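Local coordinates for thioredoxin domain-containing protein (Silicibacter pomeroyi, PDB 3EYT) that is of unknown function but carries a thioredoxin-like fold of the AhpC/TSA family, so it probably acts as an oxidoreductase or antioxidant protein, at residues 65-75 with 94-105; 123-134 with 146-156. One frame throughout, in Å; residues are numbered along the deposited sequence.

Contact 1: residues 65-75 with 94-105. With EDO (1,2-ethanediol), chain I.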
loop_
_atom_site.group_PDB
_atom_site.type_symbol
_atom_site.label_atom_id
_atom_site.label_comp_id
_atom_site.label_asym_id
_atom_site.label_seq_id
_atom_site.Cartn_x
_atom_site.Cartn_y
_atom_site.Cartn_z
ATOM N N VAL C 65 -16.211 -21.309 -5.929
ATOM C CA VAL C 65 -15.943 -20.056 -6.606
ATOM C C VAL C 65 -14.946 -19.276 -5.750
ATOM O O VAL C 65 -15.181 -19.047 -4.563
ATOM C CB VAL C 65 -17.234 -19.200 -6.811
ATOM C CG1 VAL C 65 -16.898 -17.822 -7.461
ATOM C CG2 VAL C 65 -18.249 -19.930 -7.662
ATOM N N LEU C 66 -13.838 -18.894 -6.367
ATOM C CA LEU C 66 -12.715 -18.219 -5.691
ATOM C C LEU C 66 -12.427 -16.938 -6.436
ATOM O O LEU C 66 -12.489 -16.931 -7.660
ATOM C CB LEU C 66 -11.431 -19.050 -5.791
ATOM C CG LEU C 66 -11.496 -20.492 -5.303
ATOM C CD1 LEU C 66 -10.130 -21.108 -5.333
ATOM C CD2 LEU C 66 -12.144 -20.549 -3.885
ATOM N N GLY C 67 -12.073 -15.882 -5.708
ATOM C CA GLY C 67 -11.540 -14.660 -6.334
ATOM C C GLY C 67 -10.015 -14.703 -6.236
ATOM O O GLY C 67 -9.466 -15.188 -5.250
ATOM N N LEU C 68 -9.328 -14.180 -7.236
ATOM C CA LEU C 68 -7.882 -14.060 -7.159
ATOM C C LEU C 68 -7.515 -12.605 -7.496
ATOM O O LEU C 68 -7.728 -12.148 -8.625
ATOM C CB LEU C 68 -7.224 -15.054 -8.120
ATOM C CG LEU C 68 -5.702 -14.988 -8.180
ATOM C CD1 LEU C 68 -5.127 -15.537 -6.874
ATOM C CD2 LEU C 68 -5.125 -15.754 -9.390
ATOM N N HIS C 69 -7.031 -11.863 -6.498
ATOM C CA HIS C 69 -6.669 -10.440 -6.730
ATOM C C HIS C 69 -5.242 -10.378 -7.297
ATOM O O HIS C 69 -4.238 -10.602 -6.580
ATOM C CB HIS C 69 -6.809 -9.611 -5.442
ATOM C CG HIS C 69 -6.886 -8.126 -5.689
ATOM N ND1 HIS C 69 -6.198 -7.209 -4.927
ATOM C CD2 HIS C 69 -7.568 -7.410 -6.611
ATOM C CE1 HIS C 69 -6.453 -5.989 -5.370
ATOM N NE2 HIS C 69 -7.290 -6.087 -6.387
ATOM N N THR C 70 -5.172 -10.136 -8.602
ATOM C CA THR C 70 -3.899 -10.242 -9.357
ATOM C C THR C 70 -3.506 -8.811 -9.725
ATOM O O THR C 70 -3.842 -8.308 -10.811
ATOM C CB THR C 70 -4.104 -11.097 -10.606
ATOM O OG1 THR C 70 -5.216 -10.570 -11.374
ATOM C CG2 THR C 70 -4.413 -12.557 -10.250
ATOM N N VAL C 71 -2.828 -8.116 -8.816
ATOM C CA VAL C 71 -2.538 -6.723 -9.067
ATOM C C VAL C 71 -1.225 -6.681 -9.874
ATOM O O VAL C 71 -0.175 -7.088 -9.360
ATOM C CB VAL C 71 -2.369 -5.949 -7.720
ATOM C CG1 VAL C 71 -2.003 -4.475 -7.989
ATOM C CG2 VAL C 71 -3.646 -6.045 -6.884
ATOM N N PHE C 72 -1.273 -6.172 -11.099
ATOM C CA PHE C 72 -0.082 -6.154 -11.936
ATOM C C PHE C 72 0.291 -4.727 -12.308
ATOM O O PHE C 72 1.206 -4.504 -13.085
ATOM C CB PHE C 72 -0.258 -7.060 -13.167
ATOM C CG PHE C 72 -1.354 -6.615 -14.101
ATOM C CD1 PHE C 72 -1.093 -5.659 -15.098
ATOM C CD2 PHE C 72 -2.630 -7.139 -13.987
ATOM C CE1 PHE C 72 -2.103 -5.267 -15.994
ATOM C CE2 PHE C 72 -3.659 -6.745 -14.856
ATOM C CZ PHE C 72 -3.401 -5.805 -15.855
ATOM N N GLU C 73 -0.419 -3.757 -11.720
ATOM C CA GLU C 73 -0.124 -2.334 -11.948
ATOM C C GLU C 73 -0.689 -1.506 -10.799
ATOM O O GLU C 73 -1.582 -1.994 -10.106
ATOM C CB GLU C 73 -0.759 -1.887 -13.246
ATOM C CG GLU C 73 -2.257 -2.156 -13.282
ATOM C CD GLU C 73 -2.859 -1.839 -14.624
ATOM O OE1 GLU C 73 -2.097 -1.419 -15.541
ATOM O OE2 GLU C 73 -4.090 -2.009 -14.768
ATOM N N HIS C 74 -0.182 -0.279 -10.600
ATOM C CA HIS C 74 -0.674 0.577 -9.520
ATOM C C HIS C 74 -0.684 -0.196 -8.197
ATOM O O HIS C 74 -1.646 -0.085 -7.426
ATOM C CB HIS C 74 -2.119 1.023 -9.795
ATOM C CG HIS C 74 -2.339 1.652 -11.145
ATOM N ND1 HIS C 74 -1.724 2.826 -11.537
ATOM C CD2 HIS C 74 -3.160 1.304 -12.167
ATOM C CE1 HIS C 74 -2.135 3.156 -12.749
ATOM N NE2 HIS C 74 -3.010 2.253 -13.152
ATOM N N HIS C 75 0.369 -0.973 -7.928
ATOM C CA HIS C 75 0.373 -1.883 -6.773
ATOM C C HIS C 75 0.025 -1.174 -5.443
ATOM O O HIS C 75 -0.683 -1.722 -4.579
ATOM C CB HIS C 75 1.731 -2.604 -6.678
ATOM C CG HIS C 75 2.095 -3.365 -7.927
ATOM N ND1 HIS C 75 2.515 -2.738 -9.090
ATOM C CD2 HIS C 75 2.122 -4.693 -8.184
ATOM C CE1 HIS C 75 2.759 -3.650 -10.020
ATOM N NE2 HIS C 75 2.518 -4.845 -9.502
ATOM N N PHE C 94 -17.452 -14.597 -1.165
ATOM C CA PHE C 94 -16.665 -15.821 -1.452
ATOM C C PHE C 94 -15.147 -15.609 -1.218
ATOM O O PHE C 94 -14.694 -14.464 -1.126
ATOM C CB PHE C 94 -16.972 -16.378 -2.842
ATOM C CG PHE C 94 -16.738 -15.408 -3.953
ATOM C CD1 PHE C 94 -15.441 -15.071 -4.343
ATOM C CD2 PHE C 94 -17.824 -14.831 -4.621
ATOM C CE1 PHE C 94 -15.234 -14.139 -5.386
ATOM C CE2 PHE C 94 -17.640 -13.933 -5.654
ATOM C CZ PHE C 94 -16.334 -13.580 -6.046
ATOM N N PRO C 95 -14.378 -16.707 -1.085
ATOM C CA PRO C 95 -12.976 -16.554 -0.711
ATOM C C PRO C 95 -12.217 -15.793 -1.781
ATOM O O PRO C 95 -12.414 -15.992 -2.991
ATOM C CB PRO C 95 -12.469 -17.994 -0.606
ATOM C CG PRO C 95 -13.733 -18.804 -0.289
ATOM C CD PRO C 95 -14.786 -18.135 -1.123
ATOM N N VAL C 96 -11.392 -14.878 -1.325
ATOM C CA VAL C 96 -10.568 -14.100 -2.249
ATOM C C VAL C 96 -9.114 -14.160 -1.812
ATOM O O VAL C 96 -8.789 -13.813 -0.669
ATOM C CB VAL C 96 -11.041 -12.650 -2.331
ATOM C CG1 VAL C 96 -10.170 -11.807 -3.288
ATOM C CG2 VAL C 96 -12.534 -12.596 -2.723
ATOM N N GLY C 97 -8.246 -14.568 -2.739
ATOM C CA GLY C 97 -6.806 -14.737 -2.417
ATOM C C GLY C 97 -6.007 -13.613 -3.044
ATOM O O GLY C 97 -6.245 -13.278 -4.197
ATOM N N VAL C 98 -5.071 -13.015 -2.297
ATOM C CA VAL C 98 -4.171 -12.022 -2.882
ATOM C C VAL C 98 -2.978 -12.777 -3.499
ATOM O O VAL C 98 -2.251 -13.523 -2.799
ATOM C CB VAL C 98 -3.641 -11.013 -1.834
ATOM C CG1 VAL C 98 -2.595 -10.032 -2.471
ATOM C CG2 VAL C 98 -4.808 -10.225 -1.198
ATOM N N ASP C 99 -2.793 -12.579 -4.795
ATOM C CA ASP C 99 -1.747 -13.282 -5.537
ATOM C C ASP C 99 -0.387 -12.776 -5.019
ATOM O O ASP C 99 -0.202 -11.588 -4.785
ATOM C CB ASP C 99 -1.895 -12.972 -7.004
ATOM C CG ASP C 99 -1.159 -13.967 -7.908
ATOM O OD1 ASP C 99 -0.331 -14.817 -7.436
ATOM O OD2 ASP C 99 -1.393 -13.864 -9.119
ATOM N N GLN C 100 0.561 -13.681 -4.838
ATOM C CA GLN C 100 1.896 -13.286 -4.341
ATOM C C GLN C 100 2.637 -12.366 -5.330
ATOM O O GLN C 100 2.563 -12.569 -6.544
ATOM C CB GLN C 100 2.753 -14.527 -4.080
ATOM C CG GLN C 100 2.258 -15.445 -2.952
ATOM C CD GLN C 100 3.205 -16.633 -2.736
ATOM O OE1 GLN C 100 4.272 -16.756 -3.381
ATOM N NE2 GLN C 100 2.813 -17.524 -1.836
ATOM N N PRO C 101 3.430 -11.422 -4.808
ATOM C CA PRO C 101 4.202 -10.539 -5.687
ATOM C C PRO C 101 5.235 -11.320 -6.522
ATOM O O PRO C 101 5.835 -12.291 -6.037
ATOM C CB PRO C 101 4.906 -9.593 -4.715
ATOM C CG PRO C 101 4.913 -10.355 -3.362
ATOM C CD PRO C 101 3.667 -11.154 -3.363
ATOM N N GLY C 102 5.403 -10.913 -7.776
ATOM C CA GLY C 102 6.278 -11.622 -8.695
ATOM C C GLY C 102 7.662 -11.000 -8.683
ATOM O O GLY C 102 7.927 -10.052 -7.909
ATOM N N ASP C 103 8.517 -11.537 -9.550
ATOM C CA ASP C 103 9.842 -11.014 -9.792
ATOM C C ASP C 103 9.727 -9.633 -10.383
ATOM O O ASP C 103 10.524 -8.742 -10.047
ATOM C CB ASP C 103 10.598 -11.956 -10.732
ATOM C CG ASP C 103 10.932 -13.285 -10.059
ATOM O OD1 ASP C 103 11.364 -13.234 -8.891
ATOM O OD2 ASP C 103 10.748 -14.370 -10.673
ATOM N N GLY C 104 8.739 -9.457 -11.264
ATOM C CA GLY C 104 8.441 -8.153 -11.866
ATOM C C GLY C 104 7.040 -7.690 -11.412
ATOM O O GLY C 104 6.584 -8.061 -10.324
ATOM N N ALA C 105 6.379 -6.908 -12.271
ATOM C CA ALA C 105 5.061 -6.337 -12.056
ATOM C C ALA C 105 3.960 -7.394 -11.842
ATOM O O ALA C 105 3.156 -7.260 -10.914
ATOM C CB ALA C 105 4.701 -5.442 -13.244
HETATM C C1 EDO I . 6.649 -12.335 -12.987
HETATM O O1 EDO I . 6.498 -11.008 -12.442
HETATM C C2 EDO I . 6.258 -13.399 -11.948
HETATM O O2 EDO I . 7.409 -13.726 -11.151
HETATM O O HOH W 1 -1.745 -9.323 -6.420
#

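Contact 2: residues 123-134 with 146-156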
loop_
_atom_site.group_PDB
_atom_site.type_symbol
_atom_site.label_atom_id
_atom_site.label_comp_id
_atom_site.label_asym_id
_atom_site.label_seq_id
_atom_site.Cartn_x
_atom_site.Cartn_y
_atom_site.Cartn_z
ATOM N N LEU C 123 -11.489 -22.142 -15.353
ATOM C CA LEU C 123 -12.282 -23.298 -14.957
ATOM C C LEU C 123 -11.405 -24.518 -14.841
ATOM O O LEU C 123 -10.752 -24.922 -15.822
ATOM C CB LEU C 123 -13.363 -23.649 -15.993
ATOM C CG LEU C 123 -14.731 -22.990 -16.081
ATOM C CD1 LEU C 123 -15.639 -23.987 -16.835
ATOM C CD2 LEU C 123 -15.322 -22.630 -14.722
ATOM N N ILE C 124 -11.431 -25.110 -13.653
ATOM C CA ILE C 124 -10.651 -26.282 -13.312
ATOM C C ILE C 124 -11.588 -27.459 -13.045
ATOM O O ILE C 124 -12.545 -27.353 -12.267
ATOM C CB ILE C 124 -9.747 -26.006 -12.091
ATOM C CG1 ILE C 124 -8.700 -24.923 -12.444
ATOM C CG2 ILE C 124 -9.036 -27.285 -11.594
ATOM C CD1 ILE C 124 -8.039 -24.338 -11.213
ATOM N N ASP C 125 -11.307 -28.580 -13.693
ATOM C CA ASP C 125 -12.182 -29.745 -13.589
ATOM C C ASP C 125 -12.001 -30.474 -12.256
ATOM O O ASP C 125 -11.121 -30.134 -11.487
ATOM C CB ASP C 125 -12.038 -30.661 -14.815
ATOM C CG ASP C 125 -10.692 -31.385 -14.891
ATOM O OD1 ASP C 125 -9.941 -31.475 -13.886
ATOM O OD2 ASP C 125 -10.396 -31.911 -15.994
ATOM N N LYS C 126 -12.839 -31.479 -11.991
ATOM C CA LYS C 126 -12.775 -32.277 -10.743
ATOM C C LYS C 126 -11.422 -32.956 -10.511
ATOM O O LYS C 126 -11.084 -33.329 -9.386
ATOM C CB LYS C 126 -13.846 -33.367 -10.771
ATOM C CG LYS C 126 -15.229 -32.861 -10.887
ATOM C CD LYS C 126 -16.196 -34.012 -10.680
ATOM C CE LYS C 126 -17.552 -33.557 -11.074
ATOM N NZ LYS C 126 -18.542 -34.648 -10.967
ATOM N N ALA C 127 -10.657 -33.140 -11.581
ATOM C CA ALA C 127 -9.349 -33.791 -11.477
ATOM C C ALA C 127 -8.190 -32.810 -11.268
ATOM O O ALA C 127 -7.049 -33.239 -11.177
ATOM C CB ALA C 127 -9.099 -34.687 -12.698
ATOM N N GLY C 128 -8.479 -31.503 -11.210
ATOM C CA GLY C 128 -7.450 -30.486 -10.998
ATOM C C GLY C 128 -6.836 -29.934 -12.270
ATOM O O GLY C 128 -5.859 -29.170 -12.226
ATOM N N ASP C 129 -7.395 -30.289 -13.421
ATOM C CA ASP C 129 -6.884 -29.760 -14.688
ATOM C C ASP C 129 -7.597 -28.499 -15.132
ATOM O O ASP C 129 -8.827 -28.383 -15.013
ATOM C CB ASP C 129 -6.996 -30.811 -15.807
ATOM C CG ASP C 129 -6.056 -32.002 -15.592
ATOM O OD1 ASP C 129 -4.952 -31.840 -15.000
ATOM O OD2 ASP C 129 -6.441 -33.105 -16.019
ATOM N N LEU C 130 -6.821 -27.562 -15.676
ATOM C CA LEU C 130 -7.381 -26.378 -16.309
ATOM C C LEU C 130 -8.101 -26.750 -17.607
ATOM O O LEU C 130 -7.530 -27.421 -18.474
ATOM C CB LEU C 130 -6.284 -25.351 -16.584
ATOM C CG LEU C 130 -6.759 -24.031 -17.192
ATOM C CD1 LEU C 130 -7.608 -23.235 -16.206
ATOM C CD2 LEU C 130 -5.555 -23.214 -17.605
ATOM N N ARG C 131 -9.342 -26.291 -17.756
ATOM C CA ARG C 131 -10.173 -26.689 -18.878
ATOM C C ARG C 131 -10.734 -25.504 -19.658
ATOM O O ARG C 131 -11.140 -25.661 -20.801
ATOM C CB ARG C 131 -11.319 -27.580 -18.387
ATOM C CG ARG C 131 -10.847 -28.868 -17.749
ATOM C CD ARG C 131 -10.343 -29.863 -18.810
ATOM N NE ARG C 131 -11.458 -30.312 -19.652
ATOM C CZ ARG C 131 -12.304 -31.282 -19.314
ATOM N NH1 ARG C 131 -12.170 -31.920 -18.163
ATOM N NH2 ARG C 131 -13.284 -31.629 -20.131
ATOM N N ALA C 132 -10.806 -24.330 -19.033
ATOM C CA ALA C 132 -11.150 -23.131 -19.786
ATOM C C ALA C 132 -10.453 -21.947 -19.162
ATOM O O ALA C 132 -10.174 -21.945 -17.968
ATOM C CB ALA C 132 -12.669 -22.888 -19.839
ATOM N N HIS C 133 -10.204 -20.936 -19.981
ATOM C CA HIS C 133 -9.465 -19.759 -19.549
ATOM C C HIS C 133 -9.973 -18.611 -20.421
ATOM O O HIS C 133 -9.587 -18.484 -21.585
ATOM C CB HIS C 133 -7.969 -20.014 -19.716
ATOM C CG HIS C 133 -7.099 -18.867 -19.291
ATOM N ND1 HIS C 133 -5.731 -18.963 -19.254
ATOM C CD2 HIS C 133 -7.396 -17.605 -18.893
ATOM C CE1 HIS C 133 -5.211 -17.814 -18.851
ATOM N NE2 HIS C 133 -6.199 -16.967 -18.629
ATOM N N HIS C 134 -10.862 -17.799 -19.854
ATOM C CA HIS C 134 -11.533 -16.717 -20.585
ATOM C C HIS C 134 -11.007 -15.381 -20.148
ATOM O O HIS C 134 -10.923 -15.118 -18.961
ATOM C CB HIS C 134 -13.030 -16.728 -20.319
ATOM C CG HIS C 134 -13.698 -18.005 -20.720
ATOM N ND1 HIS C 134 -13.827 -18.400 -22.033
ATOM C CD2 HIS C 134 -14.278 -18.980 -19.979
ATOM C CE1 HIS C 134 -14.457 -19.561 -22.086
ATOM N NE2 HIS C 134 -14.756 -19.928 -20.852
ATOM N N GLU C 146 -20.208 -25.043 -20.055
ATOM C CA GLU C 146 -18.892 -25.602 -19.691
ATOM C C GLU C 146 -18.884 -26.156 -18.275
ATOM O O GLU C 146 -18.334 -27.258 -18.047
ATOM C CB GLU C 146 -17.750 -24.587 -19.840
ATOM C CG GLU C 146 -17.603 -23.954 -21.221
ATOM C CD GLU C 146 -16.569 -22.810 -21.233
ATOM O OE1 GLU C 146 -16.422 -22.067 -20.218
ATOM O OE2 GLU C 146 -15.909 -22.655 -22.276
ATOM N N ILE C 147 -19.509 -25.435 -17.337
ATOM C CA ILE C 147 -19.593 -25.906 -15.939
ATOM C C ILE C 147 -20.382 -27.229 -15.832
ATOM O O ILE C 147 -19.963 -28.177 -15.134
ATOM C CB ILE C 147 -20.161 -24.804 -15.006
ATOM C CG1 ILE C 147 -19.151 -23.660 -14.831
ATOM C CG2 ILE C 147 -20.524 -25.346 -13.627
ATOM C CD1 ILE C 147 -19.798 -22.374 -14.246
ATOM N N ALA C 148 -21.496 -27.311 -16.548
ATOM C CA ALA C 148 -22.275 -28.565 -16.591
ATOM C C ALA C 148 -21.480 -29.733 -17.155
ATOM O O ALA C 148 -21.564 -30.834 -16.647
ATOM C CB ALA C 148 -23.555 -28.376 -17.393
ATOM N N THR C 149 -20.717 -29.495 -18.207
ATOM C CA THR C 149 -19.905 -30.546 -18.816
ATOM C C THR C 149 -18.917 -31.121 -17.796
ATOM O O THR C 149 -18.770 -32.352 -17.671
ATOM C CB THR C 149 -19.156 -30.014 -20.062
ATOM O OG1 THR C 149 -20.119 -29.540 -21.011
ATOM C CG2 THR C 149 -18.257 -31.119 -20.706
ATOM N N LEU C 150 -18.271 -30.222 -17.067
ATOM C CA LEU C 150 -17.306 -30.578 -16.025
ATOM C C LEU C 150 -17.983 -31.278 -14.843
ATOM O O LEU C 150 -17.452 -32.275 -14.299
ATOM C CB LEU C 150 -16.534 -29.328 -15.570
ATOM C CG LEU C 150 -15.660 -28.647 -16.629
ATOM C CD1 LEU C 150 -14.779 -27.553 -16.008
ATOM C CD2 LEU C 150 -14.788 -29.697 -17.309
ATOM N N LEU C 151 -19.157 -30.779 -14.452
ATOM C CA LEU C 151 -19.960 -31.435 -13.416
ATOM C C LEU C 151 -20.452 -32.813 -13.864
ATOM O O LEU C 151 -20.645 -33.702 -13.029
ATOM C CB LEU C 151 -21.161 -30.578 -13.005
ATOM C CG LEU C 151 -20.858 -29.317 -12.198
ATOM C CD1 LEU C 151 -22.159 -28.583 -11.932
ATOM C CD2 LEU C 151 -20.149 -29.677 -10.885
ATOM N N GLY C 152 -20.623 -32.989 -15.172
ATOM C CA GLY C 152 -21.061 -34.274 -15.746
ATOM C C GLY C 152 -20.020 -35.384 -15.691
ATOM O O GLY C 152 -20.355 -36.565 -15.822
ATOM N N GLU C 153 -18.759 -35.006 -15.498
ATOM C CA GLU C 153 -17.638 -35.944 -15.482
ATOM C C GLU C 153 -17.541 -36.698 -14.154
ATOM O O GLU C 153 -17.917 -36.180 -13.099
ATOM C CB GLU C 153 -16.327 -35.213 -15.786
ATOM C CG GLU C 153 -16.268 -34.662 -17.199
ATOM C CD GLU C 153 -14.950 -33.973 -17.571
ATOM O OE1 GLU C 153 -14.146 -33.568 -16.683
ATOM O OE2 GLU C 153 -14.722 -33.830 -18.794
ATOM N N ALA C 154 -17.023 -37.920 -14.223
ATOM C CA ALA C 154 -16.916 -38.807 -13.071
ATOM C C ALA C 154 -15.898 -38.248 -12.105
ATOM O O ALA C 154 -14.898 -37.648 -12.528
ATOM C CB ALA C 154 -16.505 -40.196 -13.505
ATOM N N ALA C 155 -16.166 -38.436 -10.812
ATOM C CA ALA C 155 -15.262 -38.034 -9.737
ATOM C C ALA C 155 -13.921 -38.766 -9.885
ATOM O O ALA C 155 -13.878 -39.849 -10.463
ATOM C CB ALA C 155 -15.891 -38.352 -8.390
ATOM N N PRO C 156 -12.820 -38.165 -9.395
ATOM C CA PRO C 156 -11.528 -38.866 -9.393
ATOM C C PRO C 156 -11.351 -39.718 -8.127
ATOM O O PRO C 156 -12.220 -39.690 -7.248
ATOM C CB PRO C 156 -10.518 -37.716 -9.389
ATOM C CG PRO C 156 -11.215 -36.647 -8.592
ATOM C CD PRO C 156 -12.701 -36.791 -8.867
HETATM O O HOH W 2 -14.859 -32.423 -14.022
#

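Contact 1: residues 65-75 with 94-105
Val65 lays its CG1 methyl squarely over the ring of Phe94, 4.2 Å from the centroid and 7° off the normal, a CH-pi contact just ahead of the point where strand 96-99 begins pairing with strand 63-69. Phe94 can offer that face because its CG sits between the backbone N and the carbonyl carbon (chi1 57°), which swings the ring back beside strand 65-69. The ring also passes Gly67, with CE1 3.6 Å from Gly67 N; a side chain there would press on both Phe94 and Val96, so glycine suits the place. Gly67 in turn gives its N-H almost straight to Pro95 O, 2.7 Å away, and its own O takes the N-H of Gly97. His69 continues the parallel pattern, its N bonding Gly97 O and its O receiving Asp99 N. Leu68 points to the face opposite His69 and meets Asp99 at a slant, its CD1 4.1 Å from Asp99 CB. Just beyond the strand, Thr70 turns CG2 to within 3.5 Å of Asp99 OD2. That carboxylate is satisfied by the backbone N-H groups of Thr109 and Met110 at the start of helix 108-112. Where the strands part, a water bridges His69 O, Asp99 O and Val71 N. Farther on, the His75 ring donates from NE2 in its own plane to Ala105 O at 2.9 Å, tying the two loops together. Strand 63-69, helix 80-89 and strand 96-99 form a beta-alpha-beta unit of the thioredoxin-like fold, and this contact pairs its two strands.

Contact 2: residues 123-134 with 146-156
Leu150 stands at the close-packed middle of this contact, its two methyls dividing the work: CD1 meets Leu123 CD1 at 3.8 Å, and CD2 lies over one face of the Arg131 guanidinium, 3.5 Å from NH1. Leu123 also reaches Ile147, one turn earlier in the helix; the two side chains cross at about a right angle, CD2 against CG1, and branched aliphatic residues suit this seam between sheet and helix. The charged group beside it is held flat at its edge. Arg131 grips Glu153 end-on, NH1 to OE1 and NH2 to OE2 (2.9 Å), with the guanidinium and carboxylate planes 29° apart, and NH1 also meets Asp125 OD2 at 2.8 Å. Bends at chi2 (-74°) and chi3 (-67°) fold the arginine back over Leu150, and its charge probably eases the closeness of the two acids. With an alanine in place of Arg131 the salt bridges are gone, which would probably leave Asp125 and Glu153 close together with no positive charge between them and Leu150 CD2 without its cover. Lys126 is also firmly held: its extended chain brings NZ to two backbone carbonyls, Glu153 O (2.7 Å) and Leu151 O. A water joins Lys126 N, Leu150 O and Glu153 OE1. Toward solvent the grip is looser, where the exposed tail 154-156 merely rests Pro156 CG near Lys126 O. At the far end His134 NE2 donates to Glu146 OE1 at 2.8 Å. Residues 146-151 run nearly antiparallel to strand 129-134, Leu123 brings in strand 120-124, and Leu150 and Leu151 touch Val30 of strand 30-36.

Both contacts reach the same mixed sheet but lie on opposite sides of the chain's centre, their centres about 23 Å apart. Contact 1 is largely buried and joins strand to strand, so backbone hydrogen bonds carry most of it, and Gly67, without a side chain, probably allows the close approach to Val96. Contact 2, only partly buried, sets a helix and the C-terminal tail against a strand hairpin; there side chains do the joining, apolar ones between sheet and helix, with a partly buried salt-bridge network beside them. Strand 30-36 connects them, pairing with strands 63-69 and 120-124. The loops of contact 1 also meet other subunits, whereas no other chain of the assembly touches contact 2.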